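Long-range contacts in enterotoxin type A (Staphylococcus aureus, PDB 1DYQ), which acts as a superantigen, binding MHC class II, in part through a zinc ion, and T-cell receptors, and causes staphylococcal food poisoning: residues P127-L132 and N224-I229; E155-A160 and G183-H188. The protein carries 3 engineered substitutions. All coordinates share one frame; numbering follows the deposited sequence.

Contact 1 of 2, residues P127-L132 and N224-I229; sequences PINLWL and NMHIDI. With ZN (zinc ion), chain B.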
ATOM      1  N   PRO A 127       4.708   0.486 -16.192  1.00 17.84           N
ATOM      2  CA  PRO A 127       4.563   1.804 -16.827  1.00 19.07           C
ATOM      3  C   PRO A 127       3.490   2.620 -16.119  1.00 17.85           C
ATOM      4  O   PRO A 127       2.459   2.083 -15.688  1.00 15.67           O
ATOM      5  CB  PRO A 127       4.172   1.470 -18.250  1.00 20.93           C
ATOM      6  CG  PRO A 127       4.573   0.061 -18.472  1.00 19.38           C
ATOM      7  CD  PRO A 127       4.408  -0.620 -17.098  1.00 18.07           C
ATOM      8  N   ILE A 128       3.744   3.910 -15.972  1.00 16.86           N
ATOM      9  CA  ILE A 128       2.807   4.850 -15.409  1.00 16.66           C
ATOM     10  C   ILE A 128       2.402   5.945 -16.404  1.00 15.14           C
ATOM     11  O   ILE A 128       3.295   6.637 -16.929  1.00 20.07           O
ATOM     12  CB  ILE A 128       3.376   5.548 -14.146  1.00 18.05           C
ATOM     13  CG1 ILE A 128       3.622   4.504 -13.057  1.00 19.80           C
ATOM     14  CG2 ILE A 128       2.373   6.599 -13.662  1.00 18.41           C
ATOM     15  CD1 ILE A 128       4.624   4.897 -12.010  1.00 19.76           C
ATOM     16  N   ASN A 129       1.123   6.110 -16.603  1.00 16.06           N
ATOM     17  CA  ASN A 129       0.618   7.295 -17.346  1.00 15.96           C
ATOM     18  C   ASN A 129       0.193   8.319 -16.271  1.00 17.09           C
ATOM     19  O   ASN A 129      -0.699   8.010 -15.484  1.00 17.43           O
ATOM     20  CB  ASN A 129      -0.588   6.933 -18.176  1.00 18.24           C
ATOM     21  CG  ASN A 129      -0.320   5.828 -19.199  1.00 16.60           C
ATOM     22  OD1 ASN A 129      -1.045   4.841 -19.252  1.00 20.07           O
ATOM     23  ND2 ASN A 129       0.742   5.994 -19.959  1.00 17.81           N
ATOM     24  N   LEU A 130       0.840   9.466 -16.250  1.00 15.79           N
ATOM     25  CA  LEU A 130       0.489  10.482 -15.265  1.00 15.50           C
ATOM     26  C   LEU A 130       0.048  11.777 -15.975  1.00 18.68           C
ATOM     27  O   LEU A 130       0.784  12.276 -16.827  1.00 19.44           O
ATOM     28  CB  LEU A 130       1.646  10.774 -14.323  1.00 16.67           C
ATOM     29  CG  LEU A 130       1.341  11.691 -13.133  1.00 17.83           C
ATOM     30  CD1 LEU A 130       2.211  11.296 -11.944  1.00 19.02           C
ATOM     31  CD2 LEU A 130       1.672  13.158 -13.477  1.00 16.89           C
ATOM     32  N   TRP A 131      -1.077  12.286 -15.567  1.00 17.61           N
ATOM     33  CA  TRP A 131      -1.565  13.585 -16.060  1.00 19.52           C
ATOM     34  C   TRP A 131      -1.639  14.560 -14.880  1.00 20.29           C
ATOM     35  O   TRP A 131      -2.107  14.173 -13.803  1.00 18.25           O
ATOM     36  CB  TRP A 131      -2.916  13.443 -16.718  1.00 19.49           C
ATOM     37  CG  TRP A 131      -2.924  12.689 -18.016  1.00 20.45           C
ATOM     38  CD1 TRP A 131      -2.764  13.221 -19.261  1.00 21.12           C
ATOM     39  CD2 TRP A 131      -3.145  11.286 -18.203  1.00 19.31           C
ATOM     40  NE1 TRP A 131      -2.858  12.238 -20.216  1.00 20.96           N
ATOM     41  CE2 TRP A 131      -3.117  11.032 -19.593  1.00 18.26           C
ATOM     42  CE3 TRP A 131      -3.394  10.209 -17.345  1.00 19.25           C
ATOM     43  CZ2 TRP A 131      -3.276   9.773 -20.125  1.00 19.67           C
ATOM     44  CZ3 TRP A 131      -3.556   8.949 -17.875  1.00 21.51           C
ATOM     45  CH2 TRP A 131      -3.505   8.730 -19.272  1.00 19.41           C
ATOM     46  N   LEU A 132      -1.172  15.778 -15.097  1.00 20.29           N
ATOM     47  CA  LEU A 132      -1.307  16.844 -14.089  1.00 21.25           C
ATOM     48  C   LEU A 132      -2.130  17.994 -14.705  1.00 22.34           C
ATOM     49  O   LEU A 132      -1.671  18.576 -15.704  1.00 22.07           O
ATOM     50  CB  LEU A 132       0.039  17.336 -13.657  1.00 19.89           C
ATOM     51  CG  LEU A 132       0.105  18.620 -12.800  1.00 22.21           C
ATOM     52  CD1 LEU A 132      -0.507  18.336 -11.426  1.00 23.30           C
ATOM     53  CD2 LEU A 132       1.556  19.051 -12.674  1.00 23.88           C
ATOM     54  N   ASN A 224       1.462  -7.456 -18.207  1.00 24.64           N
ATOM     55  CA  ASN A 224       1.029  -6.424 -19.087  1.00 24.44           C
ATOM     56  C   ASN A 224       0.283  -5.300 -18.434  1.00 25.35           C
ATOM     57  O   ASN A 224      -0.524  -4.637 -19.158  1.00 25.50           O
ATOM     58  CB  ASN A 224       0.169  -6.946 -20.218  1.00 29.85           C
ATOM     59  CG  ASN A 224       0.761  -8.120 -20.942  1.00 34.71           C
ATOM     60  OD1 ASN A 224       0.105  -9.169 -21.086  1.00 38.35           O
ATOM     61  ND2 ASN A 224       1.993  -7.998 -21.396  1.00 35.87           N
ATOM     62  N   MET A 225       0.392  -5.067 -17.163  1.00 19.05           N
ATOM     63  CA  MET A 225      -0.446  -4.025 -16.512  1.00 19.43           C
ATOM     64  C   MET A 225       0.258  -2.702 -16.520  1.00 15.10           C
ATOM     65  O   MET A 225       1.440  -2.555 -16.821  1.00 19.45           O
ATOM     66  CB  MET A 225      -0.658  -4.526 -15.079  1.00 20.32           C
ATOM     67  CG  MET A 225      -1.438  -3.611 -14.183  1.00 25.60           C
ATOM     68  SD  MET A 225      -0.429  -2.745 -12.902  1.00 27.95           S
ATOM     69  CE  MET A 225       0.491  -4.166 -12.339  1.00 10.71           C
ATOM     70  N   HIS A 226      -0.528  -1.635 -16.231  1.00 14.11           N
ATOM     71  CA  HIS A 226       0.148  -0.332 -16.034  1.00 14.66           C
ATOM     72  C   HIS A 226      -0.690   0.471 -15.030  1.00 12.13           C
ATOM     73  O   HIS A 226      -1.744   0.014 -14.622  1.00 13.29           O
ATOM     74  CB  HIS A 226       0.316   0.418 -17.350  1.00 14.19           C
ATOM     75  CG  HIS A 226      -0.990   0.802 -17.951  1.00 14.04           C
ATOM     76  ND1 HIS A 226      -1.665   0.027 -18.854  1.00 14.33           N
ATOM     77  CD2 HIS A 226      -1.783   1.882 -17.702  1.00 15.37           C
ATOM     78  CE1 HIS A 226      -2.817   0.577 -19.171  1.00 14.52           C
ATOM     79  NE2 HIS A 226      -2.880   1.684 -18.496  1.00 18.91           N
ATOM     80  N   ILE A 227      -0.158   1.612 -14.636  1.00 11.63           N
ATOM     81  CA  ILE A 227      -0.819   2.451 -13.633  1.00 12.50           C
ATOM     82  C   ILE A 227      -1.145   3.818 -14.285  1.00 11.26           C
ATOM     83  O   ILE A 227      -0.279   4.361 -14.946  1.00 14.38           O
ATOM     84  CB  ILE A 227       0.154   2.660 -12.453  1.00 13.55           C
ATOM     85  CG1 ILE A 227       0.192   1.339 -11.634  1.00 14.66           C
ATOM     86  CG2 ILE A 227      -0.319   3.802 -11.564  1.00 15.13           C
ATOM     87  CD1 ILE A 227       1.333   1.309 -10.622  1.00 14.66           C
ATOM     88  N   ASP A 228      -2.306   4.320 -13.927  1.00 12.04           N
ATOM     89  CA  ASP A 228      -2.712   5.654 -14.361  1.00 12.24           C
ATOM     90  C   ASP A 228      -2.899   6.557 -13.135  1.00 12.93           C
ATOM     91  O   ASP A 228      -3.542   6.141 -12.181  1.00 13.52           O
ATOM     92  CB  ASP A 228      -4.047   5.649 -15.113  1.00 13.08           C
ATOM     93  CG  ASP A 228      -4.012   4.730 -16.305  1.00 11.87           C
ATOM     94  OD1 ASP A 228      -3.109   4.815 -17.149  1.00 13.83           O
ATOM     95  OD2 ASP A 228      -4.879   3.821 -16.234  1.00 15.82           O
ATOM     96  N   ILE A 229      -2.316   7.732 -13.227  1.00 12.20           N
ATOM     97  CA  ILE A 229      -2.410   8.706 -12.135  1.00 12.36           C
ATOM     98  C   ILE A 229      -2.949  10.025 -12.691  1.00 14.98           C
ATOM     99  O   ILE A 229      -2.375  10.514 -13.691  1.00 16.03           O
ATOM    100  CB  ILE A 229      -1.039   8.894 -11.479  1.00 14.02           C
ATOM    101  CG1 ILE A 229      -0.633   7.560 -10.766  1.00 13.52           C
ATOM    102  CG2 ILE A 229      -1.114   9.989 -10.414  1.00 14.75           C
ATOM    103  CD1 ILE A 229       0.771   7.592 -10.227  1.00 13.87           C
TER
HETATM  104 ZN    ZN B 234      -4.797   2.744 -18.122  1.00 15.96          ZN
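Asn-129 and Asp-228, paired across two parallel strands, share a first torsion that sets CG anti to the carbonyl carbon and beside the backbone N (chi1 -59° and -57°), and their side chains run side by side with amide and carboxylate planes nearly coplanar. The ring of His-226 leaves its backbone differently: CG stands between N and the carbonyl carbon (chi1 65°), which brings NE2 to the same zinc ion as the carboxylate. NE2 of His-226 and OD2 of Asp-228 each bind the metal at 2.2 Å, and CG of Asp-228 lies at the edge of the imidazole, in its plane. The indole of Trp-131 turns an edge toward Asp-228 OD1.

The backbones are joined by four hydrogen bonds: Ile-227 N to Pro-127 O (2.9 Å), Asn-129 N to Ile-227 O (2.8 Å), Ile-229 N to Asn-129 O (2.8 Å) and Trp-131 N to Ile-229 O (2.9 Å). Three are nearly straight, and the one from Asn-129 N is somewhat bent. On the other face these two strands present aliphatic side chains. Ile-128 lies alongside Ile-227, while its CG2 meets CD1 of Ile-229 at 3.9 Å; Leu-130 CD1 packs on CG2 of Ile-229, also at 3.9 Å.

This is a parallel strand pair within the beta-grasp domain, carrying two of the three zinc ligands on one face and apolar side chains on the other. Strand 182-188, antiparallel to 226-232, supplies the third ligand, His-188, and strand 135-137 pairs with 119-132. On the aliphatic face Leu-130 reaches helix 153-168 at Leu-164 and Tyr-168.

Contact 2 of 2, residues E155-A160 and G183-H188; sequences ELDLQA and GLIVFH. With ZN (zinc ion), chain B.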
ATOM      1  N   GLU A 155       1.797  -3.232  -2.620  1.00 10.14           N
ATOM      2  CA  GLU A 155       3.168  -3.094  -3.065  1.00 10.71           C
ATOM      3  C   GLU A 155       3.309  -2.002  -4.148  1.00 11.73           C
ATOM      4  O   GLU A 155       4.258  -1.256  -4.129  1.00 11.30           O
ATOM      5  CB  GLU A 155       3.740  -4.419  -3.560  1.00 11.38           C
ATOM      6  CG  GLU A 155       5.110  -4.327  -4.189  1.00 11.15           C
ATOM      7  CD  GLU A 155       5.747  -5.656  -4.494  1.00 14.60           C
ATOM      8  OE1 GLU A 155       5.351  -6.685  -3.897  1.00 14.04           O
ATOM      9  OE2 GLU A 155       6.660  -5.698  -5.363  1.00 15.73           O
ATOM     10  N   LEU A 156       2.357  -2.011  -5.072  1.00 11.98           N
ATOM     11  CA  LEU A 156       2.392  -1.029  -6.171  1.00 10.92           C
ATOM     12  C   LEU A 156       1.994   0.360  -5.690  1.00 10.14           C
ATOM     13  O   LEU A 156       2.684   1.340  -6.064  1.00 12.48           O
ATOM     14  CB  LEU A 156       1.415  -1.447  -7.276  1.00 12.46           C
ATOM     15  CG  LEU A 156       1.670  -2.839  -7.886  1.00 14.19           C
ATOM     16  CD1 LEU A 156       0.609  -3.112  -8.938  1.00 14.86           C
ATOM     17  CD2 LEU A 156       3.072  -2.949  -8.444  1.00 16.96           C
ATOM     18  N   ASP A 157       1.002   0.462  -4.835  1.00 11.21           N
ATOM     19  CA  ASP A 157       0.519   1.763  -4.351  1.00 11.06           C
ATOM     20  C   ASP A 157       1.517   2.429  -3.442  1.00 12.32           C
ATOM     21  O   ASP A 157       1.754   3.638  -3.529  1.00 11.43           O
ATOM     22  CB  ASP A 157      -0.836   1.525  -3.665  1.00 11.28           C
ATOM     23  CG  ASP A 157      -1.673   2.768  -3.481  1.00 13.30           C
ATOM     24  OD1 ASP A 157      -1.435   3.766  -4.219  1.00 13.03           O
ATOM     25  OD2 ASP A 157      -2.571   2.773  -2.613  1.00 12.24           O
ATOM     26  N   LEU A 158       2.220   1.676  -2.578  1.00 12.35           N
ATOM     27  CA  LEU A 158       3.272   2.272  -1.753  1.00 10.29           C
ATOM     28  C   LEU A 158       4.349   2.899  -2.635  1.00 10.77           C
ATOM     29  O   LEU A 158       4.840   3.997  -2.368  1.00 12.44           O
ATOM     30  CB  LEU A 158       3.877   1.197  -0.833  1.00 12.22           C
ATOM     31  CG  LEU A 158       2.962   0.764   0.323  1.00 11.79           C
ATOM     32  CD1 LEU A 158       3.595  -0.476   1.013  1.00 13.13           C
ATOM     33  CD2 LEU A 158       2.798   1.902   1.324  1.00 12.18           C
ATOM     34  N   GLN A 159       4.754   2.178  -3.692  1.00 11.20           N
ATOM     35  CA  GLN A 159       5.814   2.699  -4.544  1.00 12.45           C
ATOM     36  C   GLN A 159       5.309   3.934  -5.308  1.00 11.72           C
ATOM     37  O   GLN A 159       6.067   4.921  -5.342  1.00 13.31           O
ATOM     38  CB  GLN A 159       6.334   1.675  -5.530  1.00 12.05           C
ATOM     39  CG  GLN A 159       7.076   0.491  -4.903  1.00 13.54           C
ATOM     40  CD  GLN A 159       7.429  -0.509  -6.028  1.00 12.46           C
ATOM     41  OE1 GLN A 159       8.342  -0.227  -6.793  1.00 13.83           O
ATOM     42  NE2 GLN A 159       6.730  -1.612  -6.035  1.00 13.33           N
ATOM     43  N   ALA A 160       4.095   3.866  -5.796  1.00 12.32           N
ATOM     44  CA  ALA A 160       3.581   5.022  -6.585  1.00 12.39           C
ATOM     45  C   ALA A 160       3.421   6.255  -5.741  1.00 13.25           C
ATOM     46  O   ALA A 160       3.912   7.339  -6.098  1.00 12.74           O
ATOM     47  CB  ALA A 160       2.269   4.650  -7.262  1.00 11.43           C
ATOM     48  N   GLY A 183      -6.747  13.851  -6.588  1.00 14.39           N
ATOM     49  CA  GLY A 183      -5.918  12.856  -7.294  1.00 15.19           C
ATOM     50  C   GLY A 183      -6.514  11.460  -7.238  1.00 14.29           C
ATOM     51  O   GLY A 183      -7.230  11.105  -6.305  1.00 15.18           O
ATOM     52  N   LEU A 184      -6.309  10.732  -8.331  1.00 14.15           N
ATOM     53  CA  LEU A 184      -6.829   9.384  -8.520  1.00 13.88           C
ATOM     54  C   LEU A 184      -5.715   8.466  -9.050  1.00 15.01           C
ATOM     55  O   LEU A 184      -4.886   8.864  -9.849  1.00 13.72           O
ATOM     56  CB  LEU A 184      -7.937   9.430  -9.602  1.00 16.18           C
ATOM     57  CG  LEU A 184      -8.424   8.057 -10.090  1.00 14.95           C
ATOM     58  CD1 LEU A 184      -9.223   7.364  -9.004  1.00 14.90           C
ATOM     59  CD2 LEU A 184      -9.326   8.255 -11.320  1.00 17.70           C
ATOM     60  N   ILE A 185      -5.624   7.257  -8.463  1.00 13.15           N
ATOM     61  CA  ILE A 185      -4.671   6.267  -8.977  1.00 13.34           C
ATOM     62  C   ILE A 185      -5.435   5.000  -9.369  1.00 13.83           C
ATOM     63  O   ILE A 185      -6.382   4.591  -8.715  1.00 13.22           O
ATOM     64  CB  ILE A 185      -3.565   5.925  -7.972  1.00 13.06           C
ATOM     65  CG1 ILE A 185      -2.561   4.923  -8.582  1.00 13.79           C
ATOM     66  CG2 ILE A 185      -4.156   5.356  -6.684  1.00 15.44           C
ATOM     67  CD1 ILE A 185      -1.218   4.921  -7.841  1.00 13.26           C
ATOM     68  N   VAL A 186      -5.109   4.505 -10.560  1.00 13.39           N
ATOM     69  CA  VAL A 186      -5.764   3.331 -11.121  1.00 12.31           C
ATOM     70  C   VAL A 186      -4.708   2.283 -11.492  1.00 10.72           C
ATOM     71  O   VAL A 186      -3.714   2.536 -12.148  1.00 12.59           O
ATOM     72  CB  VAL A 186      -6.550   3.711 -12.398  1.00 13.56           C
ATOM     73  CG1 VAL A 186      -7.259   2.511 -12.994  1.00 15.72           C
ATOM     74  CG2 VAL A 186      -7.546   4.829 -12.111  1.00 15.72           C
ATOM     75  N   PHE A 187      -4.988   1.056 -11.021  1.00 11.46           N
ATOM     76  CA  PHE A 187      -4.130  -0.095 -11.292  1.00 12.75           C
ATOM     77  C   PHE A 187      -4.808  -0.907 -12.406  1.00 13.97           C
ATOM     78  O   PHE A 187      -5.756  -1.622 -12.240  1.00 15.29           O
ATOM     79  CB  PHE A 187      -3.977  -0.927  -9.992  1.00 13.28           C
ATOM     80  CG  PHE A 187      -3.370  -0.089  -8.875  1.00 11.26           C
ATOM     81  CD1 PHE A 187      -2.042   0.079  -8.744  1.00 11.63           C
ATOM     82  CD2 PHE A 187      -4.258   0.555  -7.987  1.00 13.19           C
ATOM     83  CE1 PHE A 187      -1.486   0.904  -7.758  1.00 11.93           C
ATOM     84  CE2 PHE A 187      -3.714   1.402  -7.004  1.00 11.81           C
ATOM     85  CZ  PHE A 187      -2.367   1.557  -6.895  1.00 12.96           C
ATOM     86  N   HIS A 188      -4.346  -0.544 -13.640  1.00 13.87           N
ATOM     87  CA  HIS A 188      -5.070  -0.955 -14.835  1.00 14.36           C
ATOM     88  C   HIS A 188      -4.576  -2.282 -15.389  1.00 14.93           C
ATOM     89  O   HIS A 188      -3.587  -2.360 -16.085  1.00 16.31           O
ATOM     90  CB  HIS A 188      -4.956   0.127 -15.921  1.00 15.74           C
ATOM     91  CG  HIS A 188      -6.043  -0.021 -16.969  1.00 19.08           C
ATOM     92  ND1 HIS A 188      -6.241   1.022 -17.844  1.00 21.15           N
ATOM     93  CD2 HIS A 188      -6.966  -0.915 -17.265  1.00 18.46           C
ATOM     94  CE1 HIS A 188      -7.206   0.757 -18.694  1.00 14.41           C
ATOM     95  NE2 HIS A 188      -7.682  -0.444 -18.356  1.00 19.51           N
TER
HETATM   96 ZN    ZN B 234      -4.797   2.744 -18.122  1.00 15.96          ZN
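The ring of Phe-187 has OD1 of Asp-157 at its edge, in plane and 3.6 Å from CZ, while CB of Leu-156 and CB of Asp-157 approach it obliquely. The Asp-157 carboxylate stands steeply to the ring, the two planes 79° apart. CB of Asp-157 lies 3.6 Å from CZ of Phe-187, and CB of Leu-156 lies 3.8 Å from its CE1; the leucine and phenylalanine side chains run antiparallel, each passing alongside the other.

The contact belongs to the beta-grasp fold, in which a helix packs across a mixed sheet: helix 153-168 crosses strand 182-188 with segment axes 10.2 Å apart at closest and at 139°. Alternate strand residues, Ile-185 and Phe-187, point toward the helix. Ile-185 extends CG1 away from its backbone N (chi1 -178°), sending CD1 to CB of Ala-160 at 3.5 Å and to OD1 of Asp-157 at 3.8 Å.

Although Asp-157 is buried, its OD2 forms a salt bridge with Arg-161 and a hydrogen bond with the hydroxyl of Tyr-214, and OD1 too is hydrogen-bonded just beyond the segment, so the acid is probably ionised. Tyr-197, on the neighbouring strand 195-198, touches Asp-157, Ile-185 and Phe-187.

How the contacts relate
Contacts 1 and 2 meet within one sheet of the beta-grasp domain, their centres about 8 Å apart. Strands 226-232 and 182-188 are antiparallel neighbours, joined by probable hydrogen bonds from Val-186 N to Asp-228 O and from His-188 N to His-226 O, both 2.8 Å. The two contacts share the zinc ion: His-188 ND1, at 2.3 Å from the metal, joins the pair of ligands from contact 1. Ile-185 and Phe-187, which face the helix in contact 2, also touch Ile-227, so the apolar side chains of both contacts form one continuous layer between sheet and helix, on the other face from the metal. The zinc is required for the toxin's interaction with MHC class II.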